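Local atomic coordinates of dihydrodipicolinate synthase (Rhodopseudomonas palustris, PDB entry 3DZ1), a protein that probably acts as a 4-hydroxy-tetrahydrodipicolinate synthase, a pyruvate-using TIM-barrel lyase of the DapA family in lysine biosynthesis. Residues V66-R69 and F70-A74; L97-D100 and A101-G105; E177-T180 and T181-F185. One frame throughout, in Å; residues are numbered along the deposited sequence.

Interaction 1: V66-R69 and F70-A74; sequences VATR and FIKRA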
loop_
_atom_site.group_PDB
_atom_site.type_symbol
_atom_site.label_atom_id
_atom_site.label_comp_id
_atom_site.label_asym_id
_atom_site.label_seq_id
_atom_site.Cartn_x
_atom_site.Cartn_y
_atom_site.Cartn_z
ATOM N N VAL A 66 1.801 -22.200 -24.424
ATOM C CA VAL A 66 0.465 -22.336 -23.856
ATOM C C VAL A 66 -0.530 -21.478 -24.631
ATOM O O VAL A 66 -1.569 -21.967 -25.082
ATOM C CB VAL A 66 0.450 -21.919 -22.374
ATOM C CG1 VAL A 66 -0.969 -21.978 -21.827
ATOM C CG2 VAL A 66 1.362 -22.840 -21.571
ATOM N N ALA A 67 -0.205 -20.199 -24.789
ATOM C CA ALA A 67 -1.076 -19.287 -25.512
ATOM C C ALA A 67 -1.355 -19.833 -26.906
ATOM O O ALA A 67 -2.494 -19.804 -27.373
ATOM C CB ALA A 67 -0.431 -17.918 -25.611
ATOM N N THR A 68 -0.312 -20.334 -27.566
ATOM C CA THR A 68 -0.448 -20.881 -28.917
ATOM C C THR A 68 -1.334 -22.122 -28.957
ATOM O O THR A 68 -2.172 -22.266 -29.850
ATOM C CB THR A 68 0.927 -21.241 -29.522
ATOM O OG1 THR A 68 1.746 -20.070 -29.580
ATOM C CG2 THR A 68 0.764 -21.785 -30.928
ATOM N N ARG A 69 -1.154 -23.015 -27.990
ATOM C CA ARG A 69 -1.950 -24.237 -27.928
ATOM C C ARG A 69 -3.436 -23.886 -27.886
ATOM O O ARG A 69 -4.243 -24.467 -28.617
ATOM C CB ARG A 69 -1.584 -25.046 -26.681
ATOM C CG ARG A 69 -2.235 -26.423 -26.615
ATOM C CD ARG A 69 -1.398 -27.454 -27.345
ATOM N NE ARG A 69 -2.033 -28.771 -27.380
ATOM C CZ ARG A 69 -1.427 -29.877 -27.799
ATOM N NH1 ARG A 69 -0.170 -29.826 -28.213
ATOM N NH2 ARG A 69 -2.080 -31.030 -27.820
ATOM N N PHE A 70 -3.790 -22.934 -27.022
ATOM C CA PHE A 70 -5.178 -22.494 -26.878
ATOM C C PHE A 70 -5.704 -21.823 -28.143
ATOM O O PHE A 70 -6.829 -22.087 -28.575
ATOM C CB PHE A 70 -5.310 -21.511 -25.709
ATOM C CG PHE A 70 -5.473 -22.168 -24.366
ATOM C CD1 PHE A 70 -6.630 -22.875 -24.059
ATOM C CD2 PHE A 70 -4.481 -22.054 -23.396
ATOM C CE1 PHE A 70 -6.800 -23.457 -22.802
ATOM C CE2 PHE A 70 -4.642 -22.633 -22.138
ATOM C CZ PHE A 70 -5.803 -23.333 -21.841
ATOM N N ILE A 71 -4.894 -20.943 -28.723
ATOM C CA ILE A 71 -5.289 -20.232 -29.928
ATOM C C ILE A 71 -5.598 -21.196 -31.074
ATOM O O ILE A 71 -6.632 -21.077 -31.735
ATOM C CB ILE A 71 -4.192 -19.238 -30.375
ATOM C CG1 ILE A 71 -4.019 -18.149 -29.313
ATOM C CG2 ILE A 71 -4.574 -18.592 -31.700
ATOM C CD1 ILE A 71 -2.876 -17.192 -29.586
ATOM N N LYS A 72 -4.712 -22.159 -31.294
ATOM C CA LYS A 72 -4.896 -23.121 -32.372
ATOM C C LYS A 72 -6.077 -24.065 -32.166
ATOM O O LYS A 72 -6.696 -24.514 -33.132
ATOM C CB LYS A 72 -3.615 -23.935 -32.563
ATOM C CG LYS A 72 -2.401 -23.092 -32.926
ATOM C CD LYS A 72 -2.635 -22.318 -34.211
ATOM C CE LYS A 72 -1.407 -21.525 -34.614
ATOM N NZ LYS A 72 -1.643 -20.782 -35.881
ATOM N N ARG A 73 -6.396 -24.355 -30.910
ATOM C CA ARG A 73 -7.492 -25.265 -30.594
ATOM C C ARG A 73 -8.875 -24.614 -30.681
ATOM O O ARG A 73 -9.834 -25.239 -31.140
ATOM C CB ARG A 73 -7.290 -25.851 -29.192
ATOM C CG ARG A 73 -8.246 -26.975 -28.830
ATOM C CD ARG A 73 -7.883 -28.254 -29.558
ATOM N NE ARG A 73 -8.773 -29.356 -29.208
ATOM C CZ ARG A 73 -8.576 -30.617 -29.578
ATOM N NH1 ARG A 73 -7.518 -30.935 -30.310
ATOM N NH2 ARG A 73 -9.436 -31.559 -29.219
ATOM N N ALA A 74 -8.978 -23.366 -30.236
ATOM C CA ALA A 74 -10.252 -22.645 -30.253
ATOM C C ALA A 74 -10.541 -22.011 -31.612
ATOM O O ALA A 74 -10.692 -20.797 -31.725
ATOM C CB ALA A 74 -10.259 -21.575 -29.169
#
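The last two turns of helix 60-73, where Val66 and Phe70 pack one turn apart, belong to the beta-alpha-beta unit that links strands 45-48 and 78-82 of the TIM barrel. Val66 and Phe70 lie side by side and point the same way. CG1 of Val66 meets the Phe70 ring at CE2, 3.7 Å away. The valine torsion sets this up: CG1 lies anti to the backbone N (chi1 176°), beside the carbonyl carbon, which turns it toward the ring one turn on. Phe70 N bonds Val66 O at 3.1 Å, nearly straight at 169°. On another side of the helix, CG2 of Thr68 meets CG of Lys72 at 4.0 Å, and Lys72 N bonds Thr68 O at 2.9 Å. Ile71 N binds Ala67 O at 3.0 Å, and the CG1 of Ile71 leans on that same oxygen. Arg73 N binds Arg69 O with a more bent geometry, 141°. Thr68 OG1 bonds back to Glu64 O, and Lys72 NZ reaches Ala101 O. Arg69 forms a salt bridge with Asp32 of helix 28-40 and Arg73 with Asp36, while Phe70 packs on Ile31 and Thr35 there. With only an alanine at Phe70, CG1 of Val66 would probably lose its ring neighbour and a gap would be likely to open toward Ile31 and Thr35. Ala67 and Ile71 pack against strand 78-82.

Interaction 2: L97-D100 and A101-G105; sequences LSMD and AGAAG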
loop_
_atom_site.group_PDB
_atom_site.type_symbol
_atom_site.label_atom_id
_atom_site.label_comp_id
_atom_site.label_asym_id
_atom_site.label_seq_id
_atom_site.Cartn_x
_atom_site.Cartn_y
_atom_site.Cartn_z
ATOM N N LEU A 97 3.396 -12.139 -31.033
ATOM C CA LEU A 97 3.442 -13.586 -31.211
ATOM C C LEU A 97 2.032 -14.156 -31.170
ATOM O O LEU A 97 1.652 -14.992 -32.003
ATOM C CB LEU A 97 4.282 -14.221 -30.101
ATOM C CG LEU A 97 4.420 -15.746 -30.128
ATOM C CD1 LEU A 97 5.756 -16.135 -29.534
ATOM C CD2 LEU A 97 3.272 -16.401 -29.375
ATOM N N SER A 98 1.261 -13.698 -30.191
ATOM C CA SER A 98 -0.111 -14.153 -30.017
ATOM C C SER A 98 -0.970 -13.783 -31.216
ATOM O O SER A 98 -1.758 -14.596 -31.696
ATOM C CB SER A 98 -0.705 -13.551 -28.745
ATOM O OG SER A 98 0.041 -13.945 -27.609
HETATM N N MSE A 99 -0.820 -12.555 -31.702
HETATM C CA MSE A 99 -1.593 -12.117 -32.852
HETATM C C MSE A 99 -1.209 -12.903 -34.108
HETATM O O MSE A 99 -2.085 -13.311 -34.878
HETATM C CB MSE A 99 -1.412 -10.613 -33.082
HETATM C CG MSE A 99 -1.951 -9.736 -31.950
HETATM SE SE MSE A 99 -3.804 -10.097 -31.446
HETATM C CE MSE A 99 -4.690 -9.467 -33.049
ATOM N N ASP A 100 0.085 -13.124 -34.322
ATOM C CA ASP A 100 0.519 -13.886 -35.493
ATOM C C ASP A 100 -0.011 -15.314 -35.419
ATOM O O ASP A 100 -0.276 -15.944 -36.445
ATOM C CB ASP A 100 2.047 -13.926 -35.598
ATOM C CG ASP A 100 2.646 -12.578 -35.955
ATOM O OD1 ASP A 100 1.983 -11.802 -36.675
ATOM O OD2 ASP A 100 3.788 -12.302 -35.529
ATOM N N ALA A 101 -0.164 -15.818 -34.198
ATOM C CA ALA A 101 -0.657 -17.173 -33.974
ATOM C C ALA A 101 -2.151 -17.302 -34.256
ATOM O O ALA A 101 -2.633 -18.390 -34.586
ATOM C CB ALA A 101 -0.360 -17.603 -32.545
ATOM N N GLY A 102 -2.883 -16.196 -34.114
ATOM C CA GLY A 102 -4.314 -16.220 -34.371
ATOM C C GLY A 102 -5.183 -15.662 -33.258
ATOM O O GLY A 102 -6.410 -15.814 -33.282
ATOM N N ALA A 103 -4.564 -15.010 -32.280
ATOM C CA ALA A 103 -5.323 -14.439 -31.171
ATOM C C ALA A 103 -6.269 -13.348 -31.664
ATOM O O ALA A 103 -6.009 -12.698 -32.681
ATOM C CB ALA A 103 -4.369 -13.868 -30.120
ATOM N N ALA A 104 -7.374 -13.164 -30.946
ATOM C CA ALA A 104 -8.345 -12.138 -31.299
ATOM C C ALA A 104 -7.872 -10.785 -30.761
ATOM O O ALA A 104 -8.204 -9.732 -31.309
ATOM C CB ALA A 104 -9.701 -12.485 -30.718
ATOM N N GLY A 105 -7.087 -10.828 -29.690
ATOM C CA GLY A 105 -6.576 -9.610 -29.087
ATOM C C GLY A 105 -5.840 -9.912 -27.798
ATOM O O GLY A 105 -5.680 -11.077 -27.431
HETATM O O HOH W 1 -4.653 -12.639 -35.029
#
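Ser98 O is the main acceptor where the chain leaves the helix between Ser98 and Ala103. Ala103 N donates to it at 2.9 Å with an angle of 160°. Gly102 N also points to Ser98 O, but this bond is weak. A further weak bond joins Gly102 N to Met99 O. A helical bond also runs from Ala101 N to Leu97 O at 3.0 Å, more bent than that of Ala103. One water extends the polar network. It donates to Met99 O and to Ala103 O, 2.7 Å from each, and so ties the last turn to the departing chain.

This is a Schellman motif at the C-terminal end of helix 88-101. Gly102 makes the turn with a positive phi of 128°. Any CB here would collide with the carbonyl oxygen of Ala101, so a residue without one suits the position. Beyond the turn the chain enters strand 105-108 of the barrel.

Side-chain packing adds to these bonds. CB of Ala103 points back to the helix and meets CB of Ser98 at 3.9 Å. Met99 is a selenomethionine whose chain bends at both chi2 and chi3. These bends fold its end toward the chain that follows the helix. SE then lies 4.0 Å from Ala103 CB and 3.7 Å from Gly105 CA, while CE comes into van der Waals contact with Ala103 O.

Farther out, Ser98 OG bonds Leu94 O one turn earlier. Ala103 also packs on Ile71 of helix 60-73 and on Val81 of strand 78-82. Met99 reaches Lys4, Val135 and Pro136.

Interaction 3: E177-T180 and T181-F185; sequences EKIT and TLRGF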
loop_
_atom_site.group_PDB
_atom_site.type_symbol
_atom_site.label_atom_id
_atom_site.label_comp_id
_atom_site.label_asym_id
_atom_site.label_seq_id
_atom_site.Cartn_x
_atom_site.Cartn_y
_atom_site.Cartn_z
ATOM N N GLU A 177 -22.340 1.107 -10.512
ATOM C CA GLU A 177 -22.568 2.455 -11.026
ATOM C C GLU A 177 -21.609 2.815 -12.165
ATOM O O GLU A 177 -21.951 3.603 -13.042
ATOM C CB GLU A 177 -22.446 3.491 -9.904
ATOM C CG GLU A 177 -23.462 3.340 -8.768
ATOM C CD GLU A 177 -24.916 3.327 -9.234
ATOM O OE1 GLU A 177 -25.232 3.939 -10.278
ATOM O OE2 GLU A 177 -25.755 2.711 -8.538
ATOM N N LYS A 178 -20.410 2.239 -12.150
ATOM C CA LYS A 178 -19.434 2.509 -13.201
ATOM C C LYS A 178 -19.976 2.057 -14.556
ATOM O O LYS A 178 -19.787 2.730 -15.566
ATOM C CB LYS A 178 -18.108 1.798 -12.895
ATOM C CG LYS A 178 -17.102 1.824 -14.038
ATOM C CD LYS A 178 -15.743 1.281 -13.603
ATOM C CE LYS A 178 -14.976 2.300 -12.771
ATOM N NZ LYS A 178 -13.678 1.759 -12.271
ATOM N N ILE A 179 -20.652 0.915 -14.581
ATOM C CA ILE A 179 -21.203 0.421 -15.831
ATOM C C ILE A 179 -22.236 1.418 -16.338
ATOM O O ILE A 179 -22.195 1.832 -17.493
ATOM C CB ILE A 179 -21.862 -0.958 -15.648
ATOM C CG1 ILE A 179 -20.809 -1.968 -15.184
ATOM C CG2 ILE A 179 -22.498 -1.415 -16.962
ATOM C CD1 ILE A 179 -21.355 -3.363 -14.957
ATOM N N THR A 180 -23.155 1.812 -15.462
ATOM C CA THR A 180 -24.191 2.770 -15.824
ATOM C C THR A 180 -23.587 4.069 -16.353
ATOM O O THR A 180 -24.037 4.594 -17.372
ATOM C CB THR A 180 -25.092 3.081 -14.613
ATOM O OG1 THR A 180 -25.781 1.883 -14.224
ATOM C CG2 THR A 180 -26.107 4.166 -14.950
ATOM N N THR A 181 -22.568 4.584 -15.666
ATOM C CA THR A 181 -21.916 5.828 -16.075
ATOM C C THR A 181 -21.292 5.701 -17.467
ATOM O O THR A 181 -21.469 6.581 -18.319
ATOM C CB THR A 181 -20.828 6.243 -15.063
ATOM O OG1 THR A 181 -21.438 6.503 -13.795
ATOM C CG2 THR A 181 -20.101 7.499 -15.534
ATOM N N LEU A 182 -20.566 4.611 -17.699
ATOM C CA LEU A 182 -19.941 4.376 -18.999
ATOM C C LEU A 182 -20.985 4.263 -20.113
ATOM O O LEU A 182 -20.803 4.810 -21.204
ATOM C CB LEU A 182 -19.067 3.112 -18.959
ATOM C CG LEU A 182 -17.798 3.216 -18.101
ATOM C CD1 LEU A 182 -17.124 1.867 -18.003
ATOM C CD2 LEU A 182 -16.843 4.251 -18.705
ATOM N N ARG A 183 -22.084 3.560 -19.851
ATOM C CA ARG A 183 -23.121 3.439 -20.870
ATOM C C ARG A 183 -23.706 4.822 -21.148
ATOM O O ARG A 183 -24.125 5.123 -22.272
ATOM C CB ARG A 183 -24.219 2.476 -20.414
ATOM C CG ARG A 183 -23.777 1.012 -20.379
ATOM C CD ARG A 183 -23.186 0.569 -21.722
ATOM N NE ARG A 183 -22.869 -0.859 -21.745
ATOM C CZ ARG A 183 -21.987 -1.421 -22.570
ATOM N NH1 ARG A 183 -21.326 -0.679 -23.446
ATOM N NH2 ARG A 183 -21.758 -2.728 -22.513
ATOM N N GLY A 184 -23.717 5.661 -20.120
ATOM C CA GLY A 184 -24.228 7.013 -20.262
ATOM C C GLY A 184 -23.345 7.849 -21.172
ATOM O O GLY A 184 -23.841 8.676 -21.945
ATOM N N PHE A 185 -22.031 7.643 -21.080
ATOM C CA PHE A 185 -21.087 8.376 -21.920
ATOM C C PHE A 185 -21.326 8.006 -23.377
ATOM O O PHE A 185 -21.203 8.848 -24.270
ATOM C CB PHE A 185 -19.634 8.045 -21.556
ATOM C CG PHE A 185 -19.195 8.576 -20.217
ATOM C CD1 PHE A 185 -19.834 9.666 -19.631
ATOM C CD2 PHE A 185 -18.114 8.003 -19.557
ATOM C CE1 PHE A 185 -19.400 10.176 -18.411
ATOM C CE2 PHE A 185 -17.671 8.505 -18.337
ATOM C CZ PHE A 185 -18.316 9.595 -17.763
#
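Glu177 O receives Thr181 N at 2.9 Å, in a bond of 162°. Thr181 OG1 comes to the same carbonyl oxygen, 3.0 Å away. The hydroxyl sits there because OG1 lies beside the backbone N (chi1 -63°), on the side facing the preceding turn. One residue on, Leu182 N binds Lys178 O at 2.9 Å. Their side chains run side by side and point the same way, with CG of Lys178 4.0 Å from CD1 of Leu182. CG of Leu182 also leans on Lys178 O. Arg183 N binds Ile179 O at 2.9 Å, and CG of Arg183 touches that oxygen. Gly184 N donates to Thr180 O at 3.0 Å, bent to 141°.

These i to i+4 bonds build helix 176-188, which connects strands 165-170 and 195-198 of the TIM barrel. Within the helix, Thr181 O lies 3.6 Å above one face of the Phe185 ring, offset toward its rim. The helix packs on the barrel through Leu182 on Leu168, and through Ile179 on His170 and Cys198.

The polar ends are held from farther out: Lys178 NZ bonds Met150 O and forms salt bridges with Asp141 and Asp172, while Arg183 bonds Gln186 and pairs with Asp214. Thr180 OG1 bonds Arg211, which also forms a salt bridge with Glu177, and Glu177 OE2 is hydrogen-bonded as well to Thr288 of the second subunit, which brings this helix to a subunit contact.

Along the chain the three interactions come in series, all within the one TIM-barrel domain. Interactions 1 and 2 are neighbours, with centres about 9 Å apart. Strand 78-82 runs in the chain between their helices, 60-73 and 88-101, and both pack on it. They touch directly: Ile71 CG2 lies 3.4 Å from Gly102 C, so the end of one helix packs on the turn that ends the next. Interaction 3 lies far off, its centre about 34 Å from interaction 1 and about 30 Å from interaction 2. Interactions 1 and 3 lie within outer helices on opposite sides of the chain's centre, and interaction 2 at a helix-to-strand turn. They thus bear on the scaffold at separate places, and interaction 3 alone reaches another subunit.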